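Local coordinates for protein F-112 (PDB 2VQC) that is essential for the function of the archaeal virus SSV1 and, as a winged-helix protein, probably acts by binding DNA, at residues Ala17-Tyr21 and Ala52-Cys57; Thr31-Ile35 and Ala46-Gln50; Pro61-Glu65 and Phe75-Lys79. One frame throughout, in Å; residues are numbered along the deposited sequence.

Contact 1: residues Ala17-Tyr21 and Ala52-Cys57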
# COMPACT_ATOMS: atom_id res chain seq x y z
N ALA A 17 4.28 -1.80 -5.60
CA ALA A 17 4.00 -1.85 -4.16
C ALA A 17 5.24 -1.53 -3.34
O ALA A 17 5.13 -0.92 -2.28
CB ALA A 17 3.45 -3.21 -3.78
N GLU A 18 6.41 -1.94 -3.83
CA GLU A 18 7.69 -1.60 -3.18
C GLU A 18 7.89 -0.08 -3.16
O GLU A 18 8.40 0.46 -2.19
CB GLU A 18 8.88 -2.27 -3.89
CG GLU A 18 8.98 -3.78 -3.64
CD GLU A 18 10.13 -4.44 -4.39
OE1 GLU A 18 10.28 -4.19 -5.61
OE2 GLU A 18 10.88 -5.23 -3.77
N ILE A 19 7.47 0.59 -4.24
CA ILE A 19 7.54 2.05 -4.29
C ILE A 19 6.64 2.63 -3.20
O ILE A 19 7.05 3.51 -2.44
CB ILE A 19 7.15 2.61 -5.68
CG1 ILE A 19 8.12 2.10 -6.75
CG2 ILE A 19 7.15 4.14 -5.68
CD1 ILE A 19 7.73 2.46 -8.16
N MSE A 20 5.42 2.10 -3.10
CA MSE A 20 4.47 2.58 -2.09
C MSE A 20 4.95 2.29 -0.67
O MSE A 20 4.69 3.07 0.23
CB MSE A 20 3.09 1.95 -2.30
CG MSE A 20 2.39 2.29 -3.61
SE MSE A 20 2.26 4.21 -4.04
CE MSE A 20 4.03 4.40 -4.71
N TYR A 21 5.66 1.18 -0.48
CA TYR A 21 6.10 0.78 0.86
C TYR A 21 7.07 1.79 1.45
O TYR A 21 6.99 2.12 2.64
CB TYR A 21 6.74 -0.61 0.83
CG TYR A 21 6.98 -1.19 2.20
CD1 TYR A 21 5.92 -1.61 3.00
CD2 TYR A 21 8.27 -1.34 2.70
CE1 TYR A 21 6.12 -2.15 4.25
CE2 TYR A 21 8.49 -1.88 3.97
CZ TYR A 21 7.40 -2.29 4.73
OH TYR A 21 7.58 -2.83 5.98
N ALA A 52 -0.63 -6.38 -3.43
CA ALA A 52 0.81 -6.68 -3.33
C ALA A 52 1.45 -5.93 -2.15
O ALA A 52 2.35 -6.46 -1.48
CB ALA A 52 1.53 -6.36 -4.63
N LEU A 53 0.98 -4.71 -1.88
CA LEU A 53 1.45 -3.93 -0.73
C LEU A 53 1.11 -4.63 0.58
O LEU A 53 1.93 -4.66 1.50
CB LEU A 53 0.83 -2.53 -0.75
CG LEU A 53 1.25 -1.53 0.33
CD1 LEU A 53 2.78 -1.40 0.46
CD2 LEU A 53 0.63 -0.18 0.02
N LYS A 54 -0.09 -5.20 0.66
CA LYS A 54 -0.51 -5.98 1.82
C LYS A 54 0.42 -7.18 2.04
O LYS A 54 0.77 -7.49 3.19
CB LYS A 54 -1.96 -6.44 1.63
CG LYS A 54 -2.58 -7.17 2.82
CD LYS A 54 -4.01 -7.59 2.51
CE LYS A 54 -4.55 -8.60 3.52
NZ LYS A 54 -4.76 -7.99 4.87
N ALA A 55 0.83 -7.84 0.96
CA ALA A 55 1.75 -8.97 1.05
C ALA A 55 3.12 -8.54 1.59
O ALA A 55 3.70 -9.23 2.42
CB ALA A 55 1.90 -9.67 -0.30
N ILE A 56 3.62 -7.39 1.12
CA ILE A 56 4.90 -6.84 1.62
C ILE A 56 4.82 -6.49 3.11
O ILE A 56 5.74 -6.78 3.86
CB ILE A 56 5.34 -5.58 0.82
CG1 ILE A 56 5.68 -5.96 -0.63
CG2 ILE A 56 6.56 -4.92 1.48
CD1 ILE A 56 5.85 -4.77 -1.56
N CYS A 57 3.72 -5.85 3.52
CA CYS A 57 3.52 -5.50 4.93
C CYS A 57 3.49 -6.73 5.85
O CYS A 57 4.04 -6.69 6.96
CB CYS A 57 2.24 -4.69 5.11
SG CYS A 57 2.47 -2.96 4.72
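Ala17 and Leu53 mark the closest backbone approach of helix 13-27 and helix 43-59, whose local axes pass 9.0 Å apart with a signed crossing angle of -58°. In the winged-helix fold this is the first helix lying against the third, the one that in relatives usually enters the DNA groove. Alanine suits the crossing because a lone methyl lets the backbones come near: Ala17 CB sits 3.5 Å from Leu53 N, faces Ala52 CB, and is met from the other helix by Ile56 CD1 at 3.6 Å. That same CD1 also lies near the backbone of Glu18, an exposed residue whose side chain crosses that of Ile56 at about a right angle, its CG touching CD1.

Leu53 reaches across with both methyls. CD1 lies 3.6 Å from Ala17 O, and CD2 meets CB of the selenomethionine Met20, whose bent chain then turns off toward helix 32-39.

Tyr21 extends the contact by one turn. With chi1 at -169°, CG stands opposite the backbone N and the ring swings over to Ile56, whose CG2 lies over one face, 3.8 Å from the ring centroid, in a CH-pi contact. A hydrogen bond between the phenol OH and Glu63 OE1 holds the far end of the ring in place. At the ring edge, in its plane, Cys57 SG approaches CE1 to 3.8 Å.

Contact 2: residues Thr31-Ile35 and Ala46-Gln50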
# COMPACT_ATOMS: atom_id res chain seq x y z
N THR A 31 -3.61 4.84 2.09
CA THR A 31 -4.86 4.25 1.64
C THR A 31 -4.84 4.12 0.11
O THR A 31 -3.92 4.59 -0.55
CB THR A 31 -6.08 5.10 2.05
OG1 THR A 31 -6.04 6.37 1.38
CG2 THR A 31 -6.09 5.31 3.56
N LEU A 32 -5.87 3.49 -0.45
CA LEU A 32 -5.94 3.29 -1.90
C LEU A 32 -5.82 4.62 -2.65
O LEU A 32 -5.17 4.68 -3.70
CB LEU A 32 -7.22 2.55 -2.30
CG LEU A 32 -7.24 2.04 -3.76
CD1 LEU A 32 -6.36 0.81 -3.92
CD2 LEU A 32 -8.65 1.75 -4.21
N GLU A 33 -6.42 5.68 -2.10
CA GLU A 33 -6.35 7.02 -2.72
C GLU A 33 -4.92 7.52 -2.92
O GLU A 33 -4.65 8.23 -3.90
CB GLU A 33 -7.12 8.06 -1.89
CG GLU A 33 -8.64 7.86 -1.88
CD GLU A 33 -9.11 6.95 -0.75
OE1 GLU A 33 -8.32 6.13 -0.24
OE2 GLU A 33 -10.29 7.06 -0.38
N ASP A 34 -4.02 7.17 -2.00
CA ASP A 34 -2.60 7.53 -2.12
C ASP A 34 -1.91 6.81 -3.29
O ASP A 34 -1.03 7.38 -3.94
CB ASP A 34 -1.85 7.23 -0.82
CG ASP A 34 -2.32 8.09 0.34
OD1 ASP A 34 -2.29 9.33 0.20
OD2 ASP A 34 -2.71 7.54 1.39
N ILE A 35 -2.31 5.57 -3.55
CA ILE A 35 -1.79 4.81 -4.68
C ILE A 35 -2.30 5.40 -5.99
O ILE A 35 -1.55 5.54 -6.96
CB ILE A 35 -2.19 3.32 -4.57
CG1 ILE A 35 -1.62 2.69 -3.29
CG2 ILE A 35 -1.74 2.55 -5.81
CD1 ILE A 35 -2.07 1.26 -3.02
N ALA A 46 -4.98 -0.00 -9.11
CA ALA A 46 -4.58 0.39 -7.77
C ALA A 46 -4.86 -0.72 -6.75
O ALA A 46 -4.06 -0.92 -5.83
CB ALA A 46 -5.29 1.67 -7.36
N TYR A 47 -5.97 -1.43 -6.92
CA TYR A 47 -6.31 -2.57 -6.05
C TYR A 47 -5.31 -3.72 -6.19
O TYR A 47 -5.01 -4.40 -5.21
CB TYR A 47 -7.73 -3.10 -6.31
CG TYR A 47 -8.81 -2.42 -5.49
CD1 TYR A 47 -8.80 -2.49 -4.10
CD2 TYR A 47 -9.86 -1.73 -6.10
CE1 TYR A 47 -9.80 -1.87 -3.34
CE2 TYR A 47 -10.85 -1.11 -5.35
CZ TYR A 47 -10.82 -1.18 -3.97
OH TYR A 47 -11.81 -0.57 -3.24
N ASN A 48 -4.79 -3.95 -7.40
CA ASN A 48 -3.76 -4.97 -7.62
C ASN A 48 -2.49 -4.62 -6.85
O ASN A 48 -1.86 -5.48 -6.26
CB ASN A 48 -3.43 -5.14 -9.10
CG ASN A 48 -4.57 -5.74 -9.90
OD1 ASN A 48 -5.34 -6.56 -9.40
ND2 ASN A 48 -4.68 -5.33 -11.16
N ILE A 49 -2.14 -3.34 -6.87
CA ILE A 49 -0.97 -2.84 -6.15
C ILE A 49 -1.20 -2.93 -4.64
O ILE A 49 -0.32 -3.38 -3.90
CB ILE A 49 -0.61 -1.39 -6.56
CG1 ILE A 49 -0.17 -1.35 -8.03
CG2 ILE A 49 0.50 -0.83 -5.66
CD1 ILE A 49 -0.06 0.06 -8.61
N GLN A 50 -2.38 -2.52 -4.20
CA GLN A 50 -2.75 -2.62 -2.79
C GLN A 50 -2.65 -4.05 -2.27
O GLN A 50 -2.21 -4.29 -1.15
CB GLN A 50 -4.17 -2.10 -2.56
CG GLN A 50 -4.66 -2.28 -1.14
CD GLN A 50 -5.92 -1.50 -0.85
OE1 GLN A 50 -5.88 -0.28 -0.67
NE2 GLN A 50 -7.04 -2.20 -0.78
O HOH W 1 -7.39 1.58 1.01
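Within the helix-turn-helix unit of the winged-helix domain, Leu32 and Ile35 of helix 32-39 pack onto Ala46, Tyr47, Ile49 and Gln50 of helix 43-59. Leu32 divides its two methyls between neighbours: its CG stands opposite the backbone N (chi1 -168°), which carries them toward Ala46 and Tyr47. CD1 enters beside Ala46, 3.7 Å from its CB, while CD2 lies over one face of the Tyr47 ring, 3.8 Å from the centroid, as a CH-pi contact. Branching lets one leucine cover both the small alanine and the flat ring. One turn later Ile35 spreads a beta-branched side chain along the buried side: CG2 touches Ala46 CB at 4.0 Å and Ile49 CG2, and CD1 rests 3.9 Å from Gln50 CA.

The extended Gln50 crosses Leu32 at about a right angle. Its OE1 lies 3.5 Å from Leu32 CB and accepts a hydrogen bond from a water at 2.9 Å; that water in turn accepts one from Leu32 N, an amide of the helix's first turn. Just before it, Thr31 holds the N-cap position, and its own N donates to Asp34 OD2 at 2.9 Å. Apolar contacts inside and a water bridge at the margin thus join the second and third helices, the pair that defines a helix-turn-helix.

Contact 3: residues Pro61-Glu65 and Phe75-Lys79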
# COMPACT_ATOMS: atom_id res chain seq x y z
N PRO A 61 5.85 -7.47 9.85
CA PRO A 61 4.80 -7.07 10.80
C PRO A 61 5.31 -6.16 11.93
O PRO A 61 4.50 -5.51 12.60
CB PRO A 61 4.31 -8.41 11.36
CG PRO A 61 5.47 -9.33 11.20
CD PRO A 61 6.19 -8.90 9.97
N ASP A 62 6.62 -6.13 12.13
CA ASP A 62 7.25 -5.20 13.08
C ASP A 62 7.38 -3.76 12.55
O ASP A 62 7.65 -2.85 13.33
CB ASP A 62 8.62 -5.72 13.52
CG ASP A 62 9.59 -5.86 12.35
OD1 ASP A 62 9.21 -6.47 11.33
OD2 ASP A 62 10.74 -5.38 12.47
N GLU A 63 7.20 -3.58 11.24
CA GLU A 63 7.30 -2.26 10.59
C GLU A 63 5.95 -1.72 10.13
O GLU A 63 5.67 -0.53 10.25
CB GLU A 63 8.21 -2.33 9.36
CG GLU A 63 9.63 -2.78 9.63
CD GLU A 63 10.49 -2.80 8.37
OE1 GLU A 63 9.93 -2.75 7.25
OE2 GLU A 63 11.73 -2.87 8.49
N CYS A 64 5.15 -2.61 9.55
CA CYS A 64 3.90 -2.23 8.90
C CYS A 64 2.71 -2.90 9.57
O CYS A 64 2.80 -4.03 10.06
CB CYS A 64 3.93 -2.59 7.41
SG CYS A 64 2.43 -2.04 6.54
N GLU A 65 1.58 -2.19 9.56
CA GLU A 65 0.34 -2.70 10.11
C GLU A 65 -0.78 -2.41 9.13
O GLU A 65 -1.01 -1.26 8.75
CB GLU A 65 0.05 -2.01 11.44
CG GLU A 65 -1.04 -2.68 12.26
CD GLU A 65 -1.41 -1.88 13.49
OE1 GLU A 65 -1.14 -0.66 13.53
OE2 GLU A 65 -1.98 -2.48 14.43
N PHE A 75 -2.88 1.28 5.61
CA PHE A 75 -1.56 0.82 6.00
C PHE A 75 -0.95 1.84 6.94
O PHE A 75 -1.00 3.04 6.67
CB PHE A 75 -0.68 0.62 4.77
CG PHE A 75 -1.25 -0.35 3.78
CD1 PHE A 75 -0.96 -1.70 3.87
CD2 PHE A 75 -2.12 0.09 2.78
CE1 PHE A 75 -1.51 -2.60 2.96
CE2 PHE A 75 -2.67 -0.81 1.87
CZ PHE A 75 -2.36 -2.16 1.96
N LYS A 76 -0.39 1.37 8.05
CA LYS A 76 0.23 2.25 9.03
C LYS A 76 1.67 1.82 9.32
O LYS A 76 1.94 0.64 9.54
CB LYS A 76 -0.58 2.25 10.33
CG LYS A 76 -0.03 3.20 11.39
CD LYS A 76 -1.04 3.47 12.49
CE LYS A 76 -0.55 4.55 13.43
NZ LYS A 76 -1.62 5.00 14.37
N TRP A 77 2.57 2.79 9.30
CA TRP A 77 3.96 2.57 9.67
C TRP A 77 4.06 2.58 11.21
O TRP A 77 3.70 3.56 11.85
CB TRP A 77 4.85 3.67 9.07
CG TRP A 77 6.30 3.36 9.16
CD1 TRP A 77 7.20 3.88 10.04
CD2 TRP A 77 7.02 2.43 8.35
NE1 TRP A 77 8.44 3.34 9.81
CE2 TRP A 77 8.36 2.45 8.78
CE3 TRP A 77 6.66 1.58 7.29
CZ2 TRP A 77 9.35 1.66 8.19
CZ3 TRP A 77 7.65 0.79 6.70
CH2 TRP A 77 8.97 0.84 7.16
N ILE A 78 4.56 1.48 11.78
CA ILE A 78 4.60 1.32 13.24
C ILE A 78 5.99 1.02 13.79
O ILE A 78 6.12 0.69 14.97
CB ILE A 78 3.61 0.22 13.70
CG1 ILE A 78 3.93 -1.12 13.02
CG2 ILE A 78 2.17 0.63 13.42
CD1 ILE A 78 3.34 -2.31 13.73
N LYS A 79 7.02 1.15 12.96
CA LYS A 79 8.40 0.82 13.36
C LYS A 79 8.92 1.74 14.47
O LYS A 79 8.56 2.92 14.53
CB LYS A 79 9.33 0.90 12.15
CG LYS A 79 10.72 0.33 12.38
CD LYS A 79 11.53 0.34 11.08
CE LYS A 79 12.75 -0.56 11.17
NZ LYS A 79 13.30 -0.84 9.82
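Glu63 packs alongside Trp77 and Lys79 where the two strands of the winged-helix hairpin, 64-68 and 73-77, come together at the base of the wing. Its CB lies over the six-membered ring of Trp77, 4.3 Å from the centroid, in a CH-pi contact. Glu63 CG runs beside the aliphatic part of Lys79, 3.9 Å from Lys79 CD, for the two chains are extended in the same direction. At Glu63 CD the carboxylate divides its work: OE1 sits near Trp77 CH2 and is hydrogen-bonded to Tyr21 OH, whereas OE2 forms a salt bridge 2.9 Å long with Lys79 NZ, met from above the carboxylate plane, 48° out of it. Two polar partners would favour the charged form and limit rotation of the group. A glutamate suits this place because its methylenes can lie on an aromatic face and still carry the charge to the lysine.

The backbone of Glu63 is held as well. Glu63 O accepts a hydrogen bond from Ile78 N at 2.8 Å, almost straight (175°), and lies above one face of the Trp77 ring. Farther up, Cys64 and Trp77 form an antiparallel non-hydrogen-bonded pair, and Glu65 and Lys76 a hydrogen-bonded one with bonds in both directions, Lys76 N to Glu65 O being 2.8 Å.

Beside Glu65, Ile78 turns CG1 into the crowded position between N and carbonyl carbon (chi1 57°); CG1 packs against Glu63 O, while CD1 reaches Pro61 O and CG2 lies 3.6 Å from Glu65 OE1, an oxygen also hydrogen-bonded to Gln67 NE2. Inward, Cys64 SG, bonded to Cys57, meets the Phe75 ring at its edge, 4.3 Å from CD1.

Helix 43-59 serves contacts 1 and 2 in succession, their centres about 10 Å apart; Met20 CG of contact 1 touches Ile35 CG1 of contact 2 at 4.0 Å, so the three helices share one core. The hairpin of contact 3, its centre about 11 Å from that of contact 1, is tied to the helices by the disulfide Cys57 SG to Cys64 SG, 2.0 Å, and by a probable hydrogen bond between Tyr21 OH and Glu63 OE1, 2.7 Å. Contacts 2 and 3, about 17 Å between centres, flank the middle of the chain from either side and meet lightly, Gln50 O with Phe75 CZ at 3.8 Å. Together they join helix-turn-helix and wing, a scaffold consistent with DNA binding.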